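Local coordinates for protein nitrite oxidoreductase subunit B (Kuenenia stuttgartiensis, PDB 7B04) that probably relays electrons through a chain of iron-sulfur clusters, linking the nitrite-oxidising subunit of the nitrite:nitrate oxidoreductase complex to its heme-bearing partner, at residues G70-W75 against P219-M224; Y132-K137 against K213-C218; V63-Y68 against G145-K150; K53-M58 against M224-T229. All coordinates share one frame; numbering follows the deposited sequence.

Interaction 1: residues G70-W75 against P219-M224; sequences GFPQSW and PYKKPM. With SF4 (iron/sulfur cluster), chain Z.
The loop lining one side of a [4Fe-4S] cluster turns its other side to the 70-75 loop, and Tyr220 serves both. On one flank of its ring, CD2 lies 3.6 Å from S4 of SF4; on the other, Tyr220 CD1 meets Trp75 CZ3 at 3.8 Å. The indole comes in obliquely and places its edge against the backbone, Trp75 CE3 being 3.4 Å from Pro219 O, while its NE1 is hydrogen-bonded to Glu64 OE2. Pro219 directly follows the cluster ligand Cys218, the Cys-Pro pairing familiar from ferredoxin-type motifs. Pro72, after a cis peptide bond, opens a type II beta turn that ends at Trp75; its CD rests 3.6 Å from Lys221 CB, the two side chains crossing at about a right angle. A bend at chi2 (-59°) then carries the lysine away, and NZ hydrogen-bonds to Tyr132 O. Farther along, an apolar ring and a methyl suit the buried setting: the edge of the Phe71 ring receives the end of Met224, Phe71 CE2 to Met224 CE 3.8 Å.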
loop_
_atom_site.group_PDB
_atom_site.type_symbol
_atom_site.label_atom_id
_atom_site.label_comp_id
_atom_site.label_asym_id
_atom_site.label_seq_id
_atom_site.Cartn_x
_atom_site.Cartn_y
_atom_site.Cartn_z
ATOM N N GLY A 70 -9.039 9.929 10.647
ATOM C CA GLY A 70 -8.494 11.274 10.623
ATOM C C GLY A 70 -7.035 11.400 11.013
ATOM O O GLY A 70 -6.518 10.580 11.779
ATOM N N PHE A 71 -6.371 12.437 10.510
ATOM C CA PHE A 71 -5.013 12.792 10.922
ATOM C C PHE A 71 -4.942 14.303 11.085
ATOM O O PHE A 71 -5.004 15.035 10.075
ATOM C CB PHE A 71 -3.961 12.331 9.923
ATOM C CG PHE A 71 -2.578 12.847 10.225
ATOM C CD1 PHE A 71 -1.839 12.304 11.263
ATOM C CD2 PHE A 71 -2.035 13.897 9.502
ATOM C CE1 PHE A 71 -0.571 12.785 11.556
ATOM C CE2 PHE A 71 -0.769 14.380 9.796
ATOM C CZ PHE A 71 -0.039 13.822 10.822
ATOM N N PRO A 72 -4.821 14.820 12.315
ATOM C CA PRO A 72 -4.695 14.088 13.580
ATOM C C PRO A 72 -6.005 13.405 13.950
ATOM O O PRO A 72 -7.038 13.706 13.339
ATOM C CB PRO A 72 -4.342 15.198 14.588
ATOM C CG PRO A 72 -3.936 16.383 13.741
ATOM C CD PRO A 72 -4.803 16.270 12.546
ATOM N N GLN A 73 -5.961 12.526 14.943
ATOM C CA GLN A 73 -7.115 11.688 15.262
ATOM C C GLN A 73 -8.344 12.527 15.604
ATOM O O GLN A 73 -8.310 13.371 16.510
ATOM C CB GLN A 73 -6.757 10.760 16.417
ATOM C CG GLN A 73 -5.391 10.110 16.237
ATOM C CD GLN A 73 -4.870 9.452 17.492
ATOM O OE1 GLN A 73 -5.547 9.419 18.520
ATOM N NE2 GLN A 73 -3.656 8.923 17.418
ATOM N N SER A 74 -9.428 12.274 14.876
ATOM C CA SER A 74 -10.724 12.916 15.097
ATOM C C SER A 74 -10.626 14.439 15.004
ATOM O O SER A 74 -11.235 15.172 15.786
ATOM C CB SER A 74 -11.315 12.487 16.438
ATOM O OG SER A 74 -11.650 11.113 16.430
ATOM N N TRP A 75 -9.871 14.921 14.014
ATOM C CA TRP A 75 -9.651 16.359 13.873
ATOM C C TRP A 75 -10.925 17.114 13.492
ATOM O O TRP A 75 -11.153 18.230 13.973
ATOM C CB TRP A 75 -8.563 16.616 12.829
ATOM C CG TRP A 75 -9.021 16.278 11.450
ATOM C CD1 TRP A 75 -8.969 15.055 10.844
ATOM C CD2 TRP A 75 -9.627 17.168 10.507
ATOM N NE1 TRP A 75 -9.493 15.133 9.578
ATOM C CE2 TRP A 75 -9.906 16.419 9.347
ATOM C CE3 TRP A 75 -9.959 18.525 10.530
ATOM C CZ2 TRP A 75 -10.498 16.985 8.221
ATOM C CZ3 TRP A 75 -10.545 19.084 9.410
ATOM C CH2 TRP A 75 -10.808 18.315 8.270
ATOM N N PRO A 219 -8.214 25.162 11.458
ATOM C CA PRO A 219 -9.199 24.093 11.677
ATOM C C PRO A 219 -8.856 22.796 10.967
ATOM O O PRO A 219 -9.386 21.744 11.346
ATOM C CB PRO A 219 -10.498 24.700 11.136
ATOM C CG PRO A 219 -10.043 25.674 10.099
ATOM C CD PRO A 219 -8.740 26.238 10.600
ATOM N N TYR A 220 -7.990 22.833 9.955
ATOM C CA TYR A 220 -7.609 21.646 9.203
ATOM C C TYR A 220 -6.323 21.003 9.706
ATOM O O TYR A 220 -5.958 19.927 9.217
ATOM C CB TYR A 220 -7.482 21.993 7.714
ATOM C CG TYR A 220 -8.754 22.582 7.152
ATOM C CD1 TYR A 220 -9.822 21.766 6.804
ATOM C CD2 TYR A 220 -8.899 23.955 6.996
ATOM C CE1 TYR A 220 -10.993 22.299 6.302
ATOM C CE2 TYR A 220 -10.067 24.496 6.495
ATOM C CZ TYR A 220 -11.109 23.663 6.148
ATOM O OH TYR A 220 -12.276 24.193 5.652
ATOM N N LYS A 221 -5.630 21.639 10.653
ATOM C CA LYS A 221 -4.490 21.044 11.355
ATOM C C LYS A 221 -3.346 20.696 10.404
ATOM O O LYS A 221 -2.665 19.682 10.567
ATOM C CB LYS A 221 -4.925 19.814 12.155
ATOM C CG LYS A 221 -6.065 20.090 13.112
ATOM C CD LYS A 221 -5.671 21.167 14.107
ATOM C CE LYS A 221 -6.863 21.645 14.911
ATOM N NZ LYS A 221 -6.478 22.709 15.877
ATOM N N LYS A 222 -3.140 21.537 9.399
ATOM C CA LYS A 222 -2.015 21.381 8.486
ATOM C C LYS A 222 -0.699 21.949 9.024
ATOM O O LYS A 222 0.348 21.316 8.834
ATOM C CB LYS A 222 -2.354 22.004 7.132
ATOM C CG LYS A 222 -3.422 21.232 6.362
ATOM C CD LYS A 222 -2.902 19.879 5.884
ATOM C CE LYS A 222 -3.485 18.726 6.694
ATOM N NZ LYS A 222 -3.021 17.400 6.199
ATOM N N PRO A 223 -0.677 23.119 9.675
ATOM C CA PRO A 223 0.592 23.599 10.244
ATOM C C PRO A 223 1.052 22.690 11.371
ATOM O O PRO A 223 0.288 22.375 12.287
ATOM C CB PRO A 223 0.253 25.006 10.757
ATOM C CG PRO A 223 -1.001 25.379 10.072
ATOM C CD PRO A 223 -1.749 24.105 9.886
ATOM N N MET A 224 2.313 22.277 11.305
ATOM C CA MET A 224 2.863 21.313 12.242
ATOM C C MET A 224 4.194 21.820 12.773
ATOM O O MET A 224 5.010 22.355 12.020
ATOM C CB MET A 224 3.038 19.944 11.582
ATOM C CG MET A 224 1.754 19.390 10.989
ATOM S SD MET A 224 2.001 17.959 9.926
ATOM C CE MET A 224 0.441 17.920 9.048
HETATM FE FE1 SF4 Z . -4.956 25.658 7.446
HETATM FE FE2 SF4 Z . -6.036 27.155 5.427
HETATM FE FE3 SF4 Z . -3.732 25.740 4.998
HETATM FE FE4 SF4 Z . -3.703 27.946 6.622
HETATM S S1 SF4 Z . -4.147 27.895 4.384
HETATM S S2 SF4 Z . -2.729 25.930 7.038
HETATM S S3 SF4 Z . -5.758 27.786 7.602
HETATM S S4 SF4 Z . -5.794 24.888 5.469
#

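Interaction 2: residues Y132-K137 against K213-C218; sequences YIPEDK and KCVEQC. With F3S (Fe3-s4 cluster), chain B; SF4 (iron/sulfur cluster), chain Z.
Lys213 NZ is gripped by three side chains: it forms a salt bridge of 2.7 Å with Glu216 OE2, met almost along its C-O direction, and also hydrogen-bonds to Gln127 of the same chain and to Gln304 of subunit C, tying the helix 213-217 to a neighbouring chain. Glu216 has CG anti to the backbone N (chi1 159°), and a bend at chi2 turns OE2 toward the lysine. Across the contact, Glu216 CA directs a C-H toward Tyr132 O at 3.5 Å, with 143° at the hydrogen. The N-H of the same tyrosine adds a weak bond, Tyr132 N to Glu216 O at 2.9 Å, bent to 124°. Ile133 then lays its CG1 branch over the root of the glutamate, 3.6 Å from Glu216 CB, and Pro134 CD meets Val215 CG1 obliquely at 4.2 Å; compact apolar groups fit against the flank of the helix. The helix and the residue just past its end serve two clusters, with Cys214 SG 2.3 Å from FE4 of F3S and Cys218 SG 2.3 Å from FE1 of SF4, the division of one motif's cysteines between two neighbouring clusters that is characteristic of dicluster ferredoxin-type domains.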
loop_
_atom_site.group_PDB
_atom_site.type_symbol
_atom_site.label_atom_id
_atom_site.label_comp_id
_atom_site.label_asym_id
_atom_site.label_seq_id
_atom_site.Cartn_x
_atom_site.Cartn_y
_atom_site.Cartn_z
ATOM N N TYR A 132 -7.586 24.370 18.883
ATOM C CA TYR A 132 -6.868 23.591 19.879
ATOM C C TYR A 132 -5.549 23.147 19.270
ATOM O O TYR A 132 -5.400 23.081 18.047
ATOM C CB TYR A 132 -7.685 22.381 20.350
ATOM C CG TYR A 132 -7.792 21.271 19.322
ATOM C CD1 TYR A 132 -8.762 21.309 18.330
ATOM C CD2 TYR A 132 -6.925 20.185 19.349
ATOM C CE1 TYR A 132 -8.865 20.299 17.392
ATOM C CE2 TYR A 132 -7.017 19.172 18.413
ATOM C CZ TYR A 132 -7.989 19.234 17.437
ATOM O OH TYR A 132 -8.086 18.227 16.504
ATOM N N ILE A 133 -4.591 22.840 20.140
ATOM C CA ILE A 133 -3.306 22.288 19.725
ATOM C C ILE A 133 -3.388 20.773 19.891
ATOM O O ILE A 133 -3.519 20.293 21.028
ATOM C CB ILE A 133 -2.145 22.872 20.540
ATOM C CG1 ILE A 133 -1.978 24.361 20.240
ATOM C CG2 ILE A 133 -0.856 22.123 20.237
ATOM C CD1 ILE A 133 -0.987 25.057 21.146
ATOM N N PRO A 134 -3.332 19.995 18.812
ATOM C CA PRO A 134 -3.330 18.536 18.961
ATOM C C PRO A 134 -2.090 18.072 19.706
ATOM O O PRO A 134 -0.964 18.446 19.369
ATOM C CB PRO A 134 -3.349 18.030 17.513
ATOM C CG PRO A 134 -3.870 19.177 16.709
ATOM C CD PRO A 134 -3.369 20.408 17.400
ATOM N N GLU A 135 -2.307 17.255 20.732
ATOM C CA GLU A 135 -1.196 16.739 21.511
ATOM C C GLU A 135 -0.389 15.765 20.656
ATOM O O GLU A 135 -0.879 15.224 19.662
ATOM C CB GLU A 135 -1.720 16.059 22.778
ATOM C CG GLU A 135 -0.663 15.564 23.753
ATOM C CD GLU A 135 -1.252 15.158 25.092
ATOM O OE1 GLU A 135 -2.415 15.522 25.365
ATOM O OE2 GLU A 135 -0.555 14.469 25.866
ATOM N N ASP A 136 0.875 15.560 21.045
ATOM C CA ASP A 136 1.755 14.695 20.262
ATOM C C ASP A 136 1.167 13.300 20.096
ATOM O O ASP A 136 1.422 12.635 19.084
ATOM C CB ASP A 136 3.142 14.623 20.908
ATOM C CG ASP A 136 3.103 14.102 22.337
ATOM O OD1 ASP A 136 1.997 13.887 22.874
ATOM O OD2 ASP A 136 4.189 13.910 22.926
ATOM N N LYS A 137 0.374 12.847 21.068
ATOM C CA LYS A 137 -0.273 11.547 20.967
ATOM C C LYS A 137 -1.432 11.551 19.980
ATOM O O LYS A 137 -1.838 10.479 19.518
ATOM C CB LYS A 137 -0.737 11.089 22.349
ATOM C CG LYS A 137 0.418 10.619 23.215
ATOM C CD LYS A 137 -0.004 10.251 24.623
ATOM C CE LYS A 137 1.191 9.722 25.404
ATOM N NZ LYS A 137 0.901 9.545 26.853
ATOM N N LYS A 213 0.491 29.136 17.228
ATOM C CA LYS A 213 -0.862 29.667 17.068
ATOM C C LYS A 213 -1.483 29.210 15.758
ATOM O O LYS A 213 -2.685 28.925 15.703
ATOM C CB LYS A 213 -0.860 31.195 17.155
ATOM C CG LYS A 213 -0.305 31.762 18.454
ATOM C CD LYS A 213 -1.084 31.268 19.666
ATOM C CE LYS A 213 -2.422 31.977 19.801
ATOM N NZ LYS A 213 -3.148 31.557 21.033
ATOM N N CYS A 214 -0.686 29.158 14.689
ATOM C CA CYS A 214 -1.154 28.558 13.445
ATOM C C CYS A 214 -1.580 27.114 13.669
ATOM O O CYS A 214 -2.622 26.679 13.164
ATOM C CB CYS A 214 -0.061 28.639 12.383
ATOM S SG CYS A 214 1.555 28.072 12.952
ATOM N N VAL A 215 -0.782 26.355 14.424
ATOM C CA VAL A 215 -1.156 24.991 14.785
ATOM C C VAL A 215 -2.429 24.990 15.615
ATOM O O VAL A 215 -3.260 24.082 15.496
ATOM C CB VAL A 215 0.007 24.309 15.533
ATOM C CG1 VAL A 215 -0.346 22.875 15.889
ATOM C CG2 VAL A 215 1.279 24.364 14.700
ATOM N N GLU A 216 -2.610 26.009 16.456
ATOM C CA GLU A 216 -3.765 26.057 17.346
ATOM C C GLU A 216 -5.048 26.341 16.576
ATOM O O GLU A 216 -6.047 25.626 16.728
ATOM C CB GLU A 216 -3.542 27.111 18.432
ATOM C CG GLU A 216 -4.816 27.603 19.101
ATOM C CD GLU A 216 -4.600 27.998 20.549
ATOM O OE1 GLU A 216 -5.240 27.394 21.435
ATOM O OE2 GLU A 216 -3.789 28.914 20.802
ATOM N N GLN A 217 -5.045 27.385 15.748
ATOM C CA GLN A 217 -6.276 27.938 15.201
ATOM C C GLN A 217 -6.575 27.498 13.773
ATOM O O GLN A 217 -7.647 27.832 13.257
ATOM C CB GLN A 217 -6.231 29.470 15.263
ATOM C CG GLN A 217 -6.486 30.017 16.655
ATOM C CD GLN A 217 -5.848 31.372 16.884
ATOM O OE1 GLN A 217 -5.147 31.583 17.873
ATOM N NE2 GLN A 217 -6.085 32.299 15.963
ATOM N N CYS A 218 -5.676 26.776 13.120
ATOM C CA CYS A 218 -6.005 26.203 11.816
ATOM C C CYS A 218 -6.993 25.057 11.990
ATOM O O CYS A 218 -6.655 24.051 12.626
ATOM C CB CYS A 218 -4.759 25.705 11.096
ATOM S SG CYS A 218 -5.132 24.828 9.552
HETATM FE FE1 F3S B . 3.514 32.384 13.786
HETATM FE FE3 F3S B . 5.452 30.487 13.672
HETATM FE FE4 F3S B . 2.841 29.751 13.776
HETATM S S1 F3S B . 5.472 32.368 14.860
HETATM S S2 F3S B . 1.862 31.370 15.016
HETATM S S3 F3S B . 3.875 30.905 12.054
HETATM S S4 F3S B . 4.556 28.725 14.825
HETATM FE FE1 SF4 Z . -4.956 25.658 7.446
HETATM FE FE2 SF4 Z . -6.036 27.155 5.427
HETATM FE FE3 SF4 Z . -3.732 25.740 4.998
HETATM FE FE4 SF4 Z . -3.703 27.946 6.622
HETATM S S1 SF4 Z . -4.147 27.895 4.384
HETATM S S2 SF4 Z . -2.729 25.930 7.038
HETATM S S3 SF4 Z . -5.758 27.786 7.602
HETATM S S4 SF4 Z . -5.794 24.888 5.469
#

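Interaction 3: residues V63-Y68 against G145-K150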
loop_
_atom_site.group_PDB
_atom_site.type_symbol
_atom_site.label_atom_id
_atom_site.label_comp_id
_atom_site.label_asym_id
_atom_site.label_seq_id
_atom_site.Cartn_x
_atom_site.Cartn_y
_atom_site.Cartn_z
ATOM N N VAL A 63 -4.478 10.885 3.347
ATOM C CA VAL A 63 -5.808 10.433 2.873
ATOM C C VAL A 63 -6.377 9.635 4.034
ATOM O O VAL A 63 -5.729 8.748 4.493
ATOM C CB VAL A 63 -5.712 9.604 1.592
ATOM C CG1 VAL A 63 -7.074 9.217 1.093
ATOM C CG2 VAL A 63 -4.987 10.376 0.534
ATOM N N GLU A 64 -7.563 10.000 4.471
ATOM C CA GLU A 64 -8.191 9.432 5.654
ATOM C C GLU A 64 -9.524 8.798 5.283
ATOM O O GLU A 64 -10.235 9.263 4.385
ATOM C CB GLU A 64 -8.392 10.488 6.741
ATOM C CG GLU A 64 -9.200 11.685 6.308
ATOM C CD GLU A 64 -8.976 12.877 7.207
ATOM O OE1 GLU A 64 -7.968 12.886 7.946
ATOM O OE2 GLU A 64 -9.814 13.800 7.184
ATOM N N THR A 65 -9.844 7.714 5.982
ATOM C CA THR A 65 -11.070 6.955 5.759
ATOM C C THR A 65 -12.199 7.564 6.584
ATOM O O THR A 65 -12.236 7.418 7.810
ATOM C CB THR A 65 -10.867 5.488 6.130
ATOM O OG1 THR A 65 -10.029 4.855 5.155
ATOM C CG2 THR A 65 -12.201 4.771 6.201
ATOM N N LYS A 66 -13.119 8.252 5.913
ATOM C CA LYS A 66 -14.259 8.835 6.600
ATOM C C LYS A 66 -15.335 7.772 6.817
ATOM O O LYS A 66 -15.464 6.839 6.020
ATOM C CB LYS A 66 -14.827 9.996 5.788
ATOM C CG LYS A 66 -13.881 11.176 5.629
ATOM C CD LYS A 66 -13.788 11.994 6.908
ATOM C CE LYS A 66 -12.484 11.724 7.634
ATOM N NZ LYS A 66 -12.343 12.528 8.878
ATOM N N PRO A 67 -16.138 7.894 7.887
ATOM C CA PRO A 67 -16.248 9.031 8.809
ATOM C C PRO A 67 -15.383 8.939 10.069
ATOM O O PRO A 67 -15.138 9.965 10.704
ATOM C CB PRO A 67 -17.726 9.005 9.185
ATOM C CG PRO A 67 -18.058 7.544 9.192
ATOM C CD PRO A 67 -17.192 6.893 8.137
ATOM N N TYR A 68 -14.927 7.737 10.426
ATOM C CA TYR A 68 -14.226 7.545 11.692
ATOM C C TYR A 68 -12.761 7.960 11.648
ATOM O O TYR A 68 -12.184 8.248 12.704
ATOM C CB TYR A 68 -14.320 6.081 12.127
ATOM C CG TYR A 68 -15.708 5.645 12.542
ATOM C CD1 TYR A 68 -16.257 6.064 13.746
ATOM C CD2 TYR A 68 -16.465 4.811 11.731
ATOM C CE1 TYR A 68 -17.525 5.668 14.130
ATOM C CE2 TYR A 68 -17.732 4.408 12.106
ATOM C CZ TYR A 68 -18.257 4.839 13.306
ATOM O OH TYR A 68 -19.519 4.438 13.679
ATOM N N GLY A 145 -8.355 4.727 11.782
ATOM C CA GLY A 145 -9.655 4.363 11.250
ATOM C C GLY A 145 -9.663 3.962 9.792
ATOM O O GLY A 145 -10.652 4.215 9.096
ATOM N N GLU A 146 -8.585 3.348 9.307
ATOM C CA GLU A 146 -8.530 2.901 7.920
ATOM C C GLU A 146 -9.629 1.886 7.627
ATOM O O GLU A 146 -9.803 0.909 8.362
ATOM C CB GLU A 146 -7.163 2.294 7.610
ATOM C CG GLU A 146 -7.019 1.826 6.169
ATOM C CD GLU A 146 -5.724 1.083 5.921
ATOM O OE1 GLU A 146 -4.969 0.861 6.892
ATOM O OE2 GLU A 146 -5.458 0.723 4.755
ATOM N N ASP A 147 -10.364 2.124 6.538
ATOM C CA ASP A 147 -11.366 1.187 6.023
ATOM C C ASP A 147 -12.375 0.781 7.094
ATOM O O ASP A 147 -12.906 -0.332 7.080
ATOM C CB ASP A 147 -10.699 -0.049 5.415
ATOM C CG ASP A 147 -9.890 0.278 4.175
ATOM O OD1 ASP A 147 -10.197 1.293 3.515
ATOM O OD2 ASP A 147 -8.948 -0.479 3.860
ATOM N N THR A 148 -12.647 1.685 8.031
ATOM C CA THR A 148 -13.631 1.456 9.080
ATOM C C THR A 148 -14.955 2.066 8.640
ATOM O O THR A 148 -15.046 3.281 8.436
ATOM C CB THR A 148 -13.170 2.060 10.406
ATOM O OG1 THR A 148 -11.864 1.567 10.731
ATOM C CG2 THR A 148 -14.136 1.696 11.523
ATOM N N ALA A 149 -15.974 1.226 8.495
ATOM C CA ALA A 149 -17.256 1.649 7.955
ATOM C C ALA A 149 -18.250 1.944 9.071
ATOM O O ALA A 149 -18.145 1.418 10.180
ATOM C CB ALA A 149 -17.831 0.578 7.024
ATOM N N LYS A 150 -19.214 2.808 8.763
ATOM C CA LYS A 150 -20.378 3.009 9.613
ATOM C C LYS A 150 -21.431 1.973 9.241
ATOM O O LYS A 150 -21.698 1.754 8.056
ATOM C CB LYS A 150 -20.931 4.426 9.449
ATOM C CG LYS A 150 -22.029 4.788 10.433
ATOM C CD LYS A 150 -23.397 4.748 9.772
ATOM C CE LYS A 150 -24.472 5.294 10.696
ATOM N NZ LYS A 150 -24.683 4.416 11.880
#
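Thr65, on the strand 62-66, points its side chain straight into a type II beta turn formed by Gly145 to Thr148. Its two branches divide the work. OG1 lies beside the backbone N (chi1 -72°) and accepts Asp147 N at 3.1 Å in a nearly straight bond, 175° at the hydrogen, while CG2 packs 3.6 Å from Thr148 N. A valine here would keep the branched shape but would probably leave the amide of Asp147 without its acceptor and the turn less firmly fixed to the strand. Gly145 starts the turn with positive phi and faces the backbone of Tyr68, where a side chain would be tight. Beyond the strand, Tyr68 crosses the Thr148 side chain at about a right angle and that of Lys150 obliquely. Its ring edge meets the departing loop: CE2 approaches Ala149 O at 3.6 Å, near the ring plane, while Thr148 CG2 lies oblique to the ring, 3.9 Å from Tyr68 CD2. Pro67, preceded by a cis peptide, sets its CG 4.2 Å from Lys150 CB. The acidic side chains of the turn suit a subunit boundary: Glu146 and Asp147 both form salt bridges with Arg919 of subunit A, Glu146 also hydrogen-bonds to His920 of subunit A, and Asp147 to Tyr170. Within the turn, Thr148 OG1 donates to Glu146 O at 3.2 Å, arriving well above the carbonyl plane.

Interaction 4: residues K53-M58 against M224-T229; sequences KGQEFM and MYRGLT
Arg226 reaches across to the 53-58 loop: CG is anti to the backbone N (chi1 -165°) and the chain is extended from there to NE, which carries the guanidinium to Lys53 O. CB lies loosely near Met58 SD, and CG passes 3.5 Å from Gly54 O. CD crosses over Gln55 CG, also at 3.5 Å. The guanidinium then grips a single atom side-on: NE (2.9 Å) and NH2 (2.7 Å) both donate to Lys53 O, in the carbonyl plane. Gln55 stacks its amide over one face, the planes 20° apart, and Thr229 CG2 covers the other. NH1 forms a salt bridge with Glu233, whose other oxygen accepts a hydrogen bond from Gln55 NE2. A leucine in its place would probably leave Lys53 O without either donor and Glu233 without its countercharge. Gly54 suits the tight approach to Leu228, where a CB would clash. Met58 CG touches Met224 SD at 3.5 Å, and that sulfur makes an oblique Met-aromatic contact with Phe57. The arrangement anchors the loop on the antiparallel hairpin 224-226/231-233, whose Ser232 belongs to the [3Fe-4S] site.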
loop_
_atom_site.group_PDB
_atom_site.type_symbol
_atom_site.label_atom_id
_atom_site.label_comp_id
_atom_site.label_asym_id
_atom_site.label_seq_id
_atom_site.Cartn_x
_atom_site.Cartn_y
_atom_site.Cartn_z
ATOM N N LYS A 53 14.841 14.822 9.936
ATOM C CA LYS A 53 14.705 14.832 11.387
ATOM C C LYS A 53 13.723 15.902 11.851
ATOM O O LYS A 53 13.649 16.994 11.282
ATOM C CB LYS A 53 16.069 15.064 12.041
ATOM C CG LYS A 53 17.089 13.970 11.773
ATOM C CD LYS A 53 18.339 14.168 12.613
ATOM C CE LYS A 53 19.124 15.386 12.154
ATOM N NZ LYS A 53 20.394 15.551 12.914
ATOM N N GLY A 54 12.968 15.576 12.900
ATOM C CA GLY A 54 11.974 16.469 13.457
ATOM C C GLY A 54 10.619 16.450 12.788
ATOM O O GLY A 54 9.664 16.997 13.354
ATOM N N GLN A 55 10.494 15.843 11.608
ATOM C CA GLN A 55 9.238 15.797 10.866
ATOM C C GLN A 55 8.720 14.371 10.729
ATOM O O GLN A 55 7.986 14.060 9.789
ATOM C CB GLN A 55 9.405 16.437 9.491
ATOM C CG GLN A 55 10.493 17.474 9.459
ATOM C CD GLN A 55 10.926 17.843 8.060
ATOM O OE1 GLN A 55 11.702 17.127 7.429
ATOM N NE2 GLN A 55 10.434 18.974 7.569
ATOM N N GLU A 56 9.080 13.503 11.674
ATOM C CA GLU A 56 8.734 12.091 11.561
ATOM C C GLU A 56 7.229 11.878 11.642
ATOM O O GLU A 56 6.702 10.943 11.028
ATOM C CB GLU A 56 9.458 11.290 12.643
ATOM C CG GLU A 56 10.979 11.361 12.550
ATOM C CD GLU A 56 11.560 12.549 13.300
ATOM O OE1 GLU A 56 10.777 13.330 13.881
ATOM O OE2 GLU A 56 12.800 12.702 13.306
ATOM N N PHE A 57 6.526 12.726 12.390
ATOM C CA PHE A 57 5.081 12.638 12.521
ATOM C C PHE A 57 4.343 13.472 11.484
ATOM O O PHE A 57 3.110 13.410 11.424
ATOM C CB PHE A 57 4.650 13.099 13.917
ATOM C CG PHE A 57 4.682 14.594 14.094
ATOM C CD1 PHE A 57 5.874 15.247 14.364
ATOM C CD2 PHE A 57 3.522 15.348 13.983
ATOM C CE1 PHE A 57 5.911 16.620 14.521
ATOM C CE2 PHE A 57 3.553 16.722 14.139
ATOM C CZ PHE A 57 4.749 17.358 14.409
ATOM N N MET A 58 5.059 14.243 10.671
ATOM C CA MET A 58 4.441 15.219 9.784
ATOM C C MET A 58 4.046 14.553 8.470
ATOM O O MET A 58 4.894 13.976 7.781
ATOM C CB MET A 58 5.389 16.392 9.536
ATOM C CG MET A 58 5.419 17.397 10.678
ATOM S SD MET A 58 6.824 18.525 10.643
ATOM C CE MET A 58 6.612 19.292 9.042
ATOM N N MET A 224 2.313 22.277 11.305
ATOM C CA MET A 224 2.863 21.313 12.242
ATOM C C MET A 224 4.194 21.820 12.773
ATOM O O MET A 224 5.010 22.355 12.020
ATOM C CB MET A 224 3.038 19.944 11.582
ATOM C CG MET A 224 1.754 19.390 10.989
ATOM S SD MET A 224 2.001 17.959 9.926
ATOM C CE MET A 224 0.441 17.920 9.048
ATOM N N TYR A 225 4.407 21.640 14.074
ATOM C CA TYR A 225 5.595 22.135 14.754
ATOM C C TYR A 225 6.726 21.126 14.617
ATOM O O TYR A 225 6.568 19.948 14.968
ATOM C CB TYR A 225 5.285 22.402 16.223
ATOM C CG TYR A 225 6.447 22.900 17.052
ATOM C CD1 TYR A 225 7.017 24.145 16.814
ATOM C CD2 TYR A 225 6.954 22.138 18.096
ATOM C CE1 TYR A 225 8.066 24.611 17.587
ATOM C CE2 TYR A 225 8.004 22.593 18.870
ATOM C CZ TYR A 225 8.557 23.829 18.612
ATOM O OH TYR A 225 9.603 24.281 19.385
ATOM N N ARG A 226 7.858 21.592 14.106
ATOM C CA ARG A 226 9.033 20.754 13.912
ATOM C C ARG A 226 9.914 20.814 15.150
ATOM O O ARG A 226 10.507 21.858 15.446
ATOM C CB ARG A 226 9.820 21.184 12.679
ATOM C CG ARG A 226 10.825 20.145 12.230
ATOM C CD ARG A 226 11.452 20.479 10.894
ATOM N NE ARG A 226 12.589 19.606 10.638
ATOM C CZ ARG A 226 13.500 19.813 9.695
ATOM N NH1 ARG A 226 13.430 20.880 8.905
ATOM N NH2 ARG A 226 14.493 18.949 9.543
ATOM N N GLY A 227 9.911 19.726 15.917
ATOM C CA GLY A 227 10.736 19.662 17.116
ATOM C C GLY A 227 12.183 20.073 16.911
ATOM O O GLY A 227 12.759 20.772 17.747
ATOM N N LEU A 228 12.784 19.667 15.791
ATOM C CA LEU A 228 14.203 19.950 15.563
ATOM C C LEU A 228 14.484 21.441 15.375
ATOM O O LEU A 228 15.424 21.986 15.964
ATOM C CB LEU A 228 14.707 19.164 14.346
ATOM C CG LEU A 228 16.234 19.037 14.246
ATOM C CD1 LEU A 228 16.729 17.866 15.084
ATOM C CD2 LEU A 228 16.657 18.898 12.790
ATOM N N THR A 229 13.691 22.115 14.546
ATOM C CA THR A 229 13.948 23.508 14.196
ATOM C C THR A 229 13.274 24.496 15.137
ATOM O O THR A 229 13.497 25.705 15.005
ATOM C CB THR A 229 13.496 23.779 12.756
ATOM O OG1 THR A 229 12.128 23.384 12.597
ATOM C CG2 THR A 229 14.362 23.000 11.777
HETATM O O HOH W 1 9.730 16.599 16.743
#

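How the interactions relate
Along the chain the segments 53-58, 63-68 and 70-75 come first, then 132-137 and 145-150, and finally the unbroken run 213-229, which supplies one side of interactions 2, 1 and 4. Interactions 1 and 2 have centres about 8 Å apart and both touch the same [4Fe-4S] cluster; Gln73 of the first packs beside Lys137 of the second. Interaction 4 lies about 15 Å from interaction 1, centre to centre, and shares Met224 with it. Interaction 3 is also about 15 Å from interaction 1 but far from interactions 2 and 4 (about 22 and 26 Å between centres). In interactions 1, 2 and 4 earlier loops pack on the later ferredoxin-type region; subunit A lies against the earlier segments, and subunit C against interactions 2 and 4.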